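Side-chain contacts in NADP-dependent alcohol dehydrogenase (Entamoeba histolytica, PDB 2OUI), which catalyses the NADP-dependent oxidation of alcohols to carbonyl compounds, and probably the reverse reduction, as a zinc-containing tetrameric dehydrogenase: residues Gly108-Lys111 with Phe112-Phe115; Ile206-Glu209 with Tyr210-Asp214; Glu325-Glu328 with Lys329-Asp332; Val66-Gly69 with Ser70-Arg74. The protein carries 1 engineered substitution. All coordinates share one frame; numbering follows the deposited sequence.

Contact 1 of 4, residues Gly108-Lys111 with Phe112-Phe115; sequences GGWK and FSNF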
loop_
_atom_site.group_PDB
_atom_site.type_symbol
_atom_site.label_atom_id
_atom_site.label_comp_id
_atom_site.label_asym_id
_atom_site.label_seq_id
_atom_site.Cartn_x
_atom_site.Cartn_y
_atom_site.Cartn_z
ATOM N N GLY A 108 19.754 -12.891 4.452
ATOM C CA GLY A 108 20.939 -12.435 5.192
ATOM C C GLY A 108 20.629 -12.035 6.620
ATOM O O GLY A 108 21.516 -12.031 7.462
ATOM N N GLY A 109 19.390 -11.644 6.885
ATOM C CA GLY A 109 18.972 -11.311 8.247
ATOM C C GLY A 109 18.710 -12.546 9.105
ATOM O O GLY A 109 18.651 -12.458 10.337
ATOM N N TRP A 110 18.523 -13.697 8.456
ATOM C CA TRP A 110 18.428 -14.961 9.175
ATOM C C TRP A 110 19.851 -15.524 9.304
ATOM O O TRP A 110 20.381 -16.159 8.375
ATOM C CB TRP A 110 17.485 -15.937 8.454
ATOM C CG TRP A 110 17.495 -17.340 9.042
ATOM C CD1 TRP A 110 17.755 -17.699 10.349
ATOM C CD2 TRP A 110 17.192 -18.553 8.345
ATOM N NE1 TRP A 110 17.657 -19.074 10.488
ATOM C CE2 TRP A 110 17.337 -19.620 9.271
ATOM C CE3 TRP A 110 16.862 -18.848 7.013
ATOM C CZ2 TRP A 110 17.124 -20.955 8.912
ATOM C CZ3 TRP A 110 16.669 -20.165 6.652
ATOM C CH2 TRP A 110 16.793 -21.211 7.605
ATOM N N LYS A 111 20.472 -15.258 10.453
ATOM C CA LYS A 111 21.873 -15.616 10.651
ATOM C C LYS A 111 21.997 -16.952 11.384
ATOM O O LYS A 111 22.642 -17.909 10.871
ATOM C CB LYS A 111 22.611 -14.484 11.401
ATOM C CG LYS A 111 22.501 -13.150 10.644
ATOM C CD LYS A 111 23.421 -12.062 11.218
ATOM C CE LYS A 111 23.137 -10.709 10.467
ATOM N NZ LYS A 111 23.544 -10.756 9.032
ATOM N N PHE A 112 21.406 -16.998 12.582
ATOM C CA PHE A 112 21.434 -18.180 13.456
ATOM C C PHE A 112 20.999 -19.448 12.701
ATOM O O PHE A 112 19.865 -19.526 12.244
ATOM C CB PHE A 112 20.446 -18.023 14.609
ATOM C CG PHE A 112 20.800 -16.951 15.625
ATOM C CD1 PHE A 112 22.071 -16.873 16.187
ATOM C CD2 PHE A 112 19.806 -16.104 16.099
ATOM C CE1 PHE A 112 22.377 -15.897 17.180
ATOM C CE2 PHE A 112 20.095 -15.139 17.084
ATOM C CZ PHE A 112 21.381 -15.035 17.611
ATOM N N SER A 113 21.879 -20.448 12.641
ATOM C CA SER A 113 21.627 -21.752 11.981
ATOM C C SER A 113 21.322 -21.637 10.487
ATOM O O SER A 113 20.894 -22.609 9.871
ATOM C CB SER A 113 20.588 -22.646 12.718
ATOM O OG SER A 113 19.244 -22.394 12.317
ATOM N N ASN A 114 21.547 -20.454 9.915
ATOM C CA ASN A 114 21.659 -20.315 8.450
ATOM C C ASN A 114 23.144 -20.324 8.043
ATOM O O ASN A 114 23.626 -21.298 7.439
ATOM C CB ASN A 114 20.903 -19.057 7.969
ATOM C CG ASN A 114 21.001 -18.830 6.467
ATOM O OD1 ASN A 114 21.541 -19.667 5.713
ATOM N ND2 ASN A 114 20.449 -17.695 6.013
ATOM N N PHE A 115 23.884 -19.276 8.418
ATOM C CA PHE A 115 25.308 -19.210 8.138
ATOM C C PHE A 115 26.130 -18.771 9.363
ATOM O O PHE A 115 27.354 -18.705 9.282
ATOM C CB PHE A 115 25.589 -18.294 6.936
ATOM C CG PHE A 115 25.017 -16.902 7.088
ATOM C CD1 PHE A 115 25.713 -15.921 7.802
ATOM C CD2 PHE A 115 23.791 -16.576 6.518
ATOM C CE1 PHE A 115 25.188 -14.630 7.944
ATOM C CE2 PHE A 115 23.268 -15.304 6.664
ATOM C CZ PHE A 115 23.971 -14.334 7.387
#

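Contact 2 of 4, residues Ile206-Glu209 with Tyr210-Asp214; sequences IALE and YGATD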
loop_
_atom_site.group_PDB
_atom_site.type_symbol
_atom_site.label_atom_id
_atom_site.label_comp_id
_atom_site.label_asym_id
_atom_site.label_seq_id
_atom_site.Cartn_x
_atom_site.Cartn_y
_atom_site.Cartn_z
ATOM N N ILE A 206 -6.197 -28.143 17.596
ATOM C CA ILE A 206 -5.642 -26.854 18.063
ATOM C C ILE A 206 -5.953 -25.693 17.107
ATOM O O ILE A 206 -6.161 -24.549 17.556
ATOM C CB ILE A 206 -4.126 -26.950 18.384
ATOM C CG1 ILE A 206 -3.870 -27.932 19.543
ATOM C CG2 ILE A 206 -3.524 -25.556 18.722
ATOM C CD1 ILE A 206 -4.573 -27.573 20.874
ATOM N N ALA A 207 -5.998 -25.968 15.803
ATOM C CA ALA A 207 -6.343 -24.907 14.851
ATOM C C ALA A 207 -7.721 -24.285 15.148
ATOM O O ALA A 207 -7.878 -23.058 15.073
ATOM C CB ALA A 207 -6.259 -25.406 13.451
ATOM N N LEU A 208 -8.700 -25.123 15.494
ATOM C CA LEU A 208 -10.027 -24.655 15.896
ATOM C C LEU A 208 -9.954 -23.751 17.133
ATOM O O LEU A 208 -10.776 -22.853 17.302
ATOM C CB LEU A 208 -11.006 -25.822 16.125
ATOM C CG LEU A 208 -11.450 -26.586 14.873
ATOM C CD1 LEU A 208 -12.405 -27.757 15.219
ATOM C CD2 LEU A 208 -12.117 -25.657 13.903
ATOM N N GLU A 209 -8.965 -23.960 17.993
ATOM C CA GLU A 209 -8.835 -23.082 19.164
ATOM C C GLU A 209 -8.239 -21.711 18.844
ATOM O O GLU A 209 -8.354 -20.787 19.639
ATOM C CB GLU A 209 -8.041 -23.763 20.287
ATOM C CG GLU A 209 -8.736 -24.997 20.835
ATOM C CD GLU A 209 -8.083 -25.557 22.104
ATOM O OE1 GLU A 209 -7.145 -24.926 22.643
ATOM O OE2 GLU A 209 -8.524 -26.635 22.571
ATOM N N TYR A 210 -7.615 -21.571 17.675
ATOM C CA TYR A 210 -6.942 -20.319 17.323
ATOM C C TYR A 210 -7.729 -19.480 16.316
ATOM O O TYR A 210 -7.222 -18.470 15.798
ATOM C CB TYR A 210 -5.572 -20.632 16.753
ATOM C CG TYR A 210 -4.486 -20.796 17.810
ATOM C CD1 TYR A 210 -4.200 -19.767 18.718
ATOM C CD2 TYR A 210 -3.686 -21.933 17.823
ATOM C CE1 TYR A 210 -3.166 -19.911 19.679
ATOM C CE2 TYR A 210 -2.653 -22.090 18.743
ATOM C CZ TYR A 210 -2.396 -21.093 19.665
ATOM O OH TYR A 210 -1.356 -21.300 20.528
ATOM N N GLY A 211 -8.933 -19.945 15.998
ATOM C CA GLY A 211 -9.817 -19.209 15.111
ATOM C C GLY A 211 -10.138 -19.877 13.789
ATOM O O GLY A 211 -10.907 -19.311 13.009
ATOM N N ALA A 212 -9.579 -21.059 13.514
ATOM C CA ALA A 212 -10.071 -21.839 12.338
ATOM C C ALA A 212 -11.555 -22.134 12.485
ATOM O O ALA A 212 -12.043 -22.385 13.586
ATOM C CB ALA A 212 -9.335 -23.169 12.174
ATOM N N THR A 213 -12.273 -22.181 11.359
ATOM C CA THR A 213 -13.681 -22.556 11.395
ATOM C C THR A 213 -13.948 -23.886 10.705
ATOM O O THR A 213 -14.972 -24.529 10.975
ATOM C CB THR A 213 -14.588 -21.472 10.726
ATOM O OG1 THR A 213 -14.119 -21.228 9.403
ATOM C CG2 THR A 213 -14.517 -20.154 11.472
ATOM N N ASP A 214 -13.044 -24.288 9.802
ATOM C CA ASP A 214 -13.265 -25.453 8.932
ATOM C C ASP A 214 -11.954 -26.218 8.755
ATOM O O ASP A 214 -11.078 -25.761 8.032
ATOM C CB ASP A 214 -13.745 -25.029 7.534
ATOM C CG ASP A 214 -15.110 -24.368 7.549
ATOM O OD1 ASP A 214 -15.161 -23.155 7.872
ATOM O OD2 ASP A 214 -16.117 -25.048 7.218
#

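Contact 3 of 4, residues Glu325-Glu328 with Lys329-Asp332; sequences EGLE and KVED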
loop_
_atom_site.group_PDB
_atom_site.type_symbol
_atom_site.label_atom_id
_atom_site.label_comp_id
_atom_site.label_asym_id
_atom_site.label_seq_id
_atom_site.Cartn_x
_atom_site.Cartn_y
_atom_site.Cartn_z
ATOM N N GLU A 325 14.354 -30.420 30.350
ATOM C CA GLU A 325 15.208 -29.561 31.153
ATOM C C GLU A 325 16.647 -29.892 30.824
ATOM O O GLU A 325 17.017 -31.068 30.791
ATOM C CB GLU A 325 15.005 -29.817 32.646
ATOM C CG GLU A 325 13.585 -29.623 33.147
ATOM C CD GLU A 325 13.247 -28.164 33.403
ATOM O OE1 GLU A 325 14.140 -27.419 33.880
ATOM O OE2 GLU A 325 12.088 -27.766 33.138
ATOM N N GLY A 326 17.456 -28.858 30.617
ATOM C CA GLY A 326 18.895 -29.045 30.451
ATOM C C GLY A 326 19.326 -28.866 29.017
ATOM O O GLY A 326 18.655 -29.350 28.085
ATOM N N LEU A 327 20.455 -28.182 28.840
ATOM C CA LEU A 327 20.963 -27.872 27.510
ATOM C C LEU A 327 21.132 -29.113 26.623
ATOM O O LEU A 327 20.843 -29.057 25.433
ATOM C CB LEU A 327 22.275 -27.093 27.594
ATOM C CG LEU A 327 22.880 -26.634 26.255
ATOM C CD1 LEU A 327 21.957 -25.741 25.441
ATOM C CD2 LEU A 327 24.237 -25.912 26.482
ATOM N N GLU A 328 21.566 -30.229 27.208
ATOM C CA GLU A 328 21.796 -31.457 26.453
ATOM C C GLU A 328 20.519 -31.907 25.761
ATOM O O GLU A 328 20.578 -32.516 24.688
ATOM C CB GLU A 328 22.296 -32.596 27.342
ATOM C CG GLU A 328 22.877 -32.153 28.670
ATOM C CD GLU A 328 21.804 -31.931 29.721
ATOM O OE1 GLU A 328 21.799 -30.835 30.335
ATOM O OE2 GLU A 328 20.970 -32.851 29.915
ATOM N N LYS A 329 19.363 -31.584 26.343
ATOM C CA LYS A 329 18.094 -32.057 25.765
ATOM C C LYS A 329 17.677 -31.400 24.450
ATOM O O LYS A 329 16.721 -31.870 23.833
ATOM C CB LYS A 329 16.940 -31.981 26.775
ATOM C CG LYS A 329 17.158 -32.763 28.050
ATOM C CD LYS A 329 17.366 -34.233 27.814
ATOM C CE LYS A 329 17.739 -34.919 29.123
ATOM N NZ LYS A 329 17.970 -36.367 28.924
ATOM N N VAL A 330 18.379 -30.356 23.996
ATOM C CA VAL A 330 18.080 -29.783 22.667
ATOM C C VAL A 330 18.293 -30.821 21.572
ATOM O O VAL A 330 17.616 -30.781 20.538
ATOM C CB VAL A 330 18.814 -28.446 22.318
ATOM C CG1 VAL A 330 18.445 -27.360 23.305
ATOM C CG2 VAL A 330 20.322 -28.612 22.228
ATOM N N GLU A 331 19.218 -31.755 21.796
ATOM C CA GLU A 331 19.415 -32.811 20.811
ATOM C C GLU A 331 18.178 -33.700 20.700
ATOM O O GLU A 331 17.675 -33.949 19.586
ATOM C CB GLU A 331 20.654 -33.630 21.119
ATOM C CG GLU A 331 20.949 -34.659 20.048
ATOM C CD GLU A 331 22.328 -35.262 20.206
ATOM O OE1 GLU A 331 22.825 -35.331 21.354
ATOM O OE2 GLU A 331 22.909 -35.669 19.183
ATOM N N ASP A 332 17.668 -34.140 21.846
ATOM C CA ASP A 332 16.406 -34.893 21.903
ATOM C C ASP A 332 15.269 -34.121 21.249
ATOM O O ASP A 332 14.510 -34.684 20.442
ATOM C CB ASP A 332 16.039 -35.208 23.352
ATOM C CG ASP A 332 17.155 -35.895 24.104
ATOM O OD1 ASP A 332 18.253 -35.309 24.263
ATOM O OD2 ASP A 332 16.919 -37.030 24.559
HETATM O O HOH W 1 22.439 -34.820 23.919
#

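Contact 4 of 4, residues Val66-Gly69 with Ser70-Arg74; sequences VKVG and SLVKR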
loop_
_atom_site.group_PDB
_atom_site.type_symbol
_atom_site.label_atom_id
_atom_site.label_comp_id
_atom_site.label_asym_id
_atom_site.label_seq_id
_atom_site.Cartn_x
_atom_site.Cartn_y
_atom_site.Cartn_z
ATOM N N VAL A 66 25.046 -11.927 29.129
ATOM C CA VAL A 66 26.257 -12.196 29.929
ATOM C C VAL A 66 27.380 -11.202 29.626
ATOM O O VAL A 66 28.307 -11.063 30.410
ATOM C CB VAL A 66 26.774 -13.672 29.801
ATOM C CG1 VAL A 66 25.726 -14.629 30.313
ATOM C CG2 VAL A 66 27.145 -14.020 28.347
ATOM N N LYS A 67 27.295 -10.505 28.488
ATOM C CA LYS A 67 28.295 -9.483 28.147
ATOM C C LYS A 67 27.707 -8.518 27.162
ATOM O O LYS A 67 26.976 -8.937 26.279
ATOM C CB LYS A 67 29.512 -10.125 27.501
ATOM C CG LYS A 67 30.732 -9.179 27.346
ATOM C CD LYS A 67 31.918 -9.914 26.750
ATOM C CE LYS A 67 33.163 -9.016 26.665
ATOM N NZ LYS A 67 33.445 -8.307 27.959
ATOM N N VAL A 68 28.004 -7.230 27.303
ATOM C CA VAL A 68 27.578 -6.255 26.273
ATOM C C VAL A 68 28.769 -5.456 25.766
ATOM O O VAL A 68 29.704 -5.197 26.520
ATOM C CB VAL A 68 26.485 -5.249 26.780
ATOM C CG1 VAL A 68 25.189 -5.959 27.182
ATOM C CG2 VAL A 68 27.012 -4.377 27.915
ATOM N N GLY A 69 28.731 -5.049 24.499
ATOM C CA GLY A 69 29.794 -4.214 23.947
ATOM C C GLY A 69 29.783 -2.797 24.490
ATOM O O GLY A 69 28.814 -2.358 25.113
ATOM N N SER A 70 30.862 -2.067 24.237
ATOM C CA SER A 70 31.047 -0.740 24.817
ATOM C C SER A 70 30.034 0.311 24.358
ATOM O O SER A 70 29.898 1.346 25.008
ATOM C CB SER A 70 32.472 -0.252 24.578
ATOM O OG SER A 70 32.727 -0.075 23.193
ATOM N N LEU A 71 29.317 0.052 23.263
ATOM C CA LEU A 71 28.358 1.040 22.764
ATOM C C LEU A 71 26.905 0.607 22.924
ATOM O O LEU A 71 25.996 1.215 22.330
ATOM C CB LEU A 71 28.645 1.365 21.298
ATOM C CG LEU A 71 29.942 2.113 20.991
ATOM C CD1 LEU A 71 29.989 2.343 19.496
ATOM C CD2 LEU A 71 30.022 3.429 21.780
ATOM N N VAL A 72 26.688 -0.441 23.721
ATOM C CA VAL A 72 25.344 -0.948 23.992
ATOM C C VAL A 72 24.732 -0.042 25.050
ATOM O O VAL A 72 25.334 0.160 26.100
ATOM C CB VAL A 72 25.379 -2.437 24.430
ATOM C CG1 VAL A 72 24.025 -2.868 24.951
ATOM C CG2 VAL A 72 25.776 -3.351 23.227
ATOM N N LYS A 73 23.547 0.504 24.768
ATOM C CA LYS A 73 22.921 1.514 25.638
ATOM C C LYS A 73 21.632 1.057 26.325
ATOM O O LYS A 73 21.243 1.644 27.332
ATOM C CB LYS A 73 22.600 2.791 24.837
ATOM C CG LYS A 73 23.808 3.532 24.306
ATOM C CD LYS A 73 23.397 4.475 23.182
ATOM C CE LYS A 73 24.585 5.294 22.698
ATOM N NZ LYS A 73 24.180 6.252 21.620
ATOM N N ARG A 74 20.966 0.036 25.772
ATOM C CA ARG A 74 19.613 -0.303 26.200
ATOM C C ARG A 74 19.601 -1.556 27.080
ATOM O O ARG A 74 18.576 -1.891 27.705
ATOM C CB ARG A 74 18.694 -0.519 24.983
ATOM C CG ARG A 74 18.580 0.659 24.017
ATOM C CD ARG A 74 17.524 0.368 22.934
ATOM N NE ARG A 74 16.186 0.298 23.501
ATOM C CZ ARG A 74 15.382 1.348 23.674
ATOM N NH1 ARG A 74 15.769 2.562 23.305
ATOM N NH2 ARG A 74 14.176 1.181 24.204
HETATM O O HOH W 2 27.809 -0.797 27.118
#

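Contact 1 of 4, residues Gly108-Lys111 with Phe112-Phe115
The carbonyl of Lys111 receives two backbone N-H groups where the chain folds back at Phe112-Phe115. Asn114 N reaches Lys111 O at 2.9 Å from well above the carbonyl plane, while Phe115 N meets Lys111 O at 3.1 Å within that plane. Between Lys111 and Asn114, Phe112 and Ser113 have the backbone angles of a type II turn, with Ser113 at positive phi (60°). The Trp110 carbonyl, one residue back, is taken by a side chain: Asn114 ND2 donates to Trp110 O at 2.8 Å, in the plane of that carbonyl, with the oxygen some 20° out of the Asn114 amide plane. The backbone of the turn sets Asn114 CB over the indole face, and CG, anti to the backbone N (chi1 179°), sends the amide to that oxygen. CB makes a CH-pi contact, 3.8 Å from the centroid of the Trp110 five-membered ring and almost on its normal. A weak, strongly bent bond from Trp110 NE1 to Phe112 O (2.9 Å) also ties the indole to the turn.

The loop belongs to the GroES-like catalytic domain and borders the metal site. Trp110 lies about 6 Å from the zinc ion and near a bound cacodylate, its ring edge-to-face with the zinc ligand His59, and Met285 of the second subunit packs on it. Ser113 OG is hydrogen-bonded to Asp40 and to ND1 of His59.

Lys111 and Phe115 cross obliquely: Lys111 CA lies over one ring face toward its rim, CG is 3.8 Å from Phe115 CZ, and NZ comes to the edge in the ring plane. NZ bonds to Gly108 O and forms a salt bridge with Asp89. Gly108 O in turn meets the ring edge, 3.4 Å from Phe115 CZ.

Contact 2 of 4, residues Ile206-Glu209 with Tyr210-Asp214
Ile206 packs its CG2 methyl on Tyr210, 3.6 Å from CE2, the two side chains running alongside each other in the same direction. CG2 stands anti to the Ile206 backbone N (CG1 at chi1 -63°), which puts that methyl beside the ring. Ile206 is on helix 201-209 and Tyr210 follows it; the helix closes in a Schellman motif, where Gly211, at phi 115°, a conformation that glycine adopts readily, turns the chain out of the helix. From there the chain enters strand 214-216 at the edge of the parallel Rossmann sheet.

Ala207 O holds the closure. Tyr210 N donates to it at 3.0 Å and Ala212 N at 3.1 Å, arriving from opposite faces of the carbonyl plane. The second bond brings Ala212 back over the last turn, so that its CB rests 4.0 Å from CB of Ala207. Both methyls lie against Ala196 of strand 194-197.

The Tyr210 ring continues past Ile206 onto Met181 and Ala184 of helix 177-188, and its OH is hydrogen-bonded to Asp315 O. Gly211 O accepts from Lys313 NZ of the third subunit. Leu208, starting away from the loop, swings its end back until CD2 is 3.3 Å from Ala212 O.

Contact 3 of 4, residues Glu325-Glu328 with Lys329-Asp332
Backbone bonds across the junction each span three residues. Lys329 N donates to Gly326 O at 2.9 Å, closing a type I turn; Val330 N follows to Leu327 O at 3.1 Å, nearly straight (170°), and Glu331 N to Glu328 O at 3.3 Å. In all three the donor stands well above the carbonyl plane, as in tight turns that wind like a 3-10 helix. Glu328 O takes a further bond from a water, which also donates to Glu331 OE1 at 2.6 Å and so joins this carbonyl to a side chain one turn on. The same carboxylate oxygen accepts from Trp14 NE1.

These turns carry the chain from strand 320-325 into helix 329-339. Gly326 makes the bend at a positive phi of 106°, a conformation glycine tolerates.

Two carbons are set against carbonyl oxygens. Val330 CG2 lies 3.3 Å from Leu327 O. Lys329, its CG anti to the carbonyl carbon (chi1 -58°), brings CG to 3.2 Å from Glu325 O, and a bend at chi2 then turns the rest of the chain away from there.

The apolar pair is loose, Leu327 CD1 4.4 Å from Val330 CG1. Both residues pack on Trp14 of strand 11-16 and Leu34 of strand 27-34, and Val330, buried, also meets Phe120.

Between charged groups there is only a distant relation: Glu328 and Lys329 cross obliquely, OE2 of Glu328 4.7 Å from NZ of Lys329, without a salt bridge.

Contact 4 of 4, residues Val66-Gly69 with Ser70-Arg74
A small apolar contact between Val68 and Val72 spans a type I beta turn at the end of strand 61-68, near the surface of the GroES-like domain. The turn runs from Gly69 to Val72 and is closed by Val72 N donating to Gly69 O at 3.2 Å; this bond is fairly straight (164°), but its donor stands above the carbonyl plane.

The two valines point toward each other and cross at about a right angle, with their CB atoms 3.8 Å apart. Val72 carries CG1 anti to N (chi1 169°), which turns this methyl onto Val68, 4.0 Å from its CG1. The other branch, CG2, settles on the Gly69 backbone, 3.6 Å from N. Just before the turn, a classic beta bulge sets Val66 and Lys67 opposite the single residue Leu28 of strand 27-34, and at the tip Leu71 packs on Pro24 of its own chain and on Pro24 of the fourth subunit.

A water donates to Gly69 O at 2.7 Å and to Val72 O at 2.8 Å, bridging the two ends of the turn. The carbonyl that closes the turn thus has two donors, one backbone N-H and one water, while the valines supply the apolar side of the contact.

In the fold
Contact 1 borders the zinc site formed by Cys37, His59 and Asp150, with Trp110 about 6 Å from the metal by nearest side-chain approach. Contact 3 stands further off, its Val330 side chain about 13 Å from the zinc ion, and comes within about 11 Å of contact 1 at the nearest atoms. Contact 4, in the GroES-like domain together with contact 1, has its centre about 22 Å from that of contact 1. Contact 2 belongs to the Rossmann part, on the opposite side of the chain's centre from contacts 1 and 4, with centres about 32 and 42 Å away. Contacts 1, 2 and 4 each meet a different neighbouring subunit.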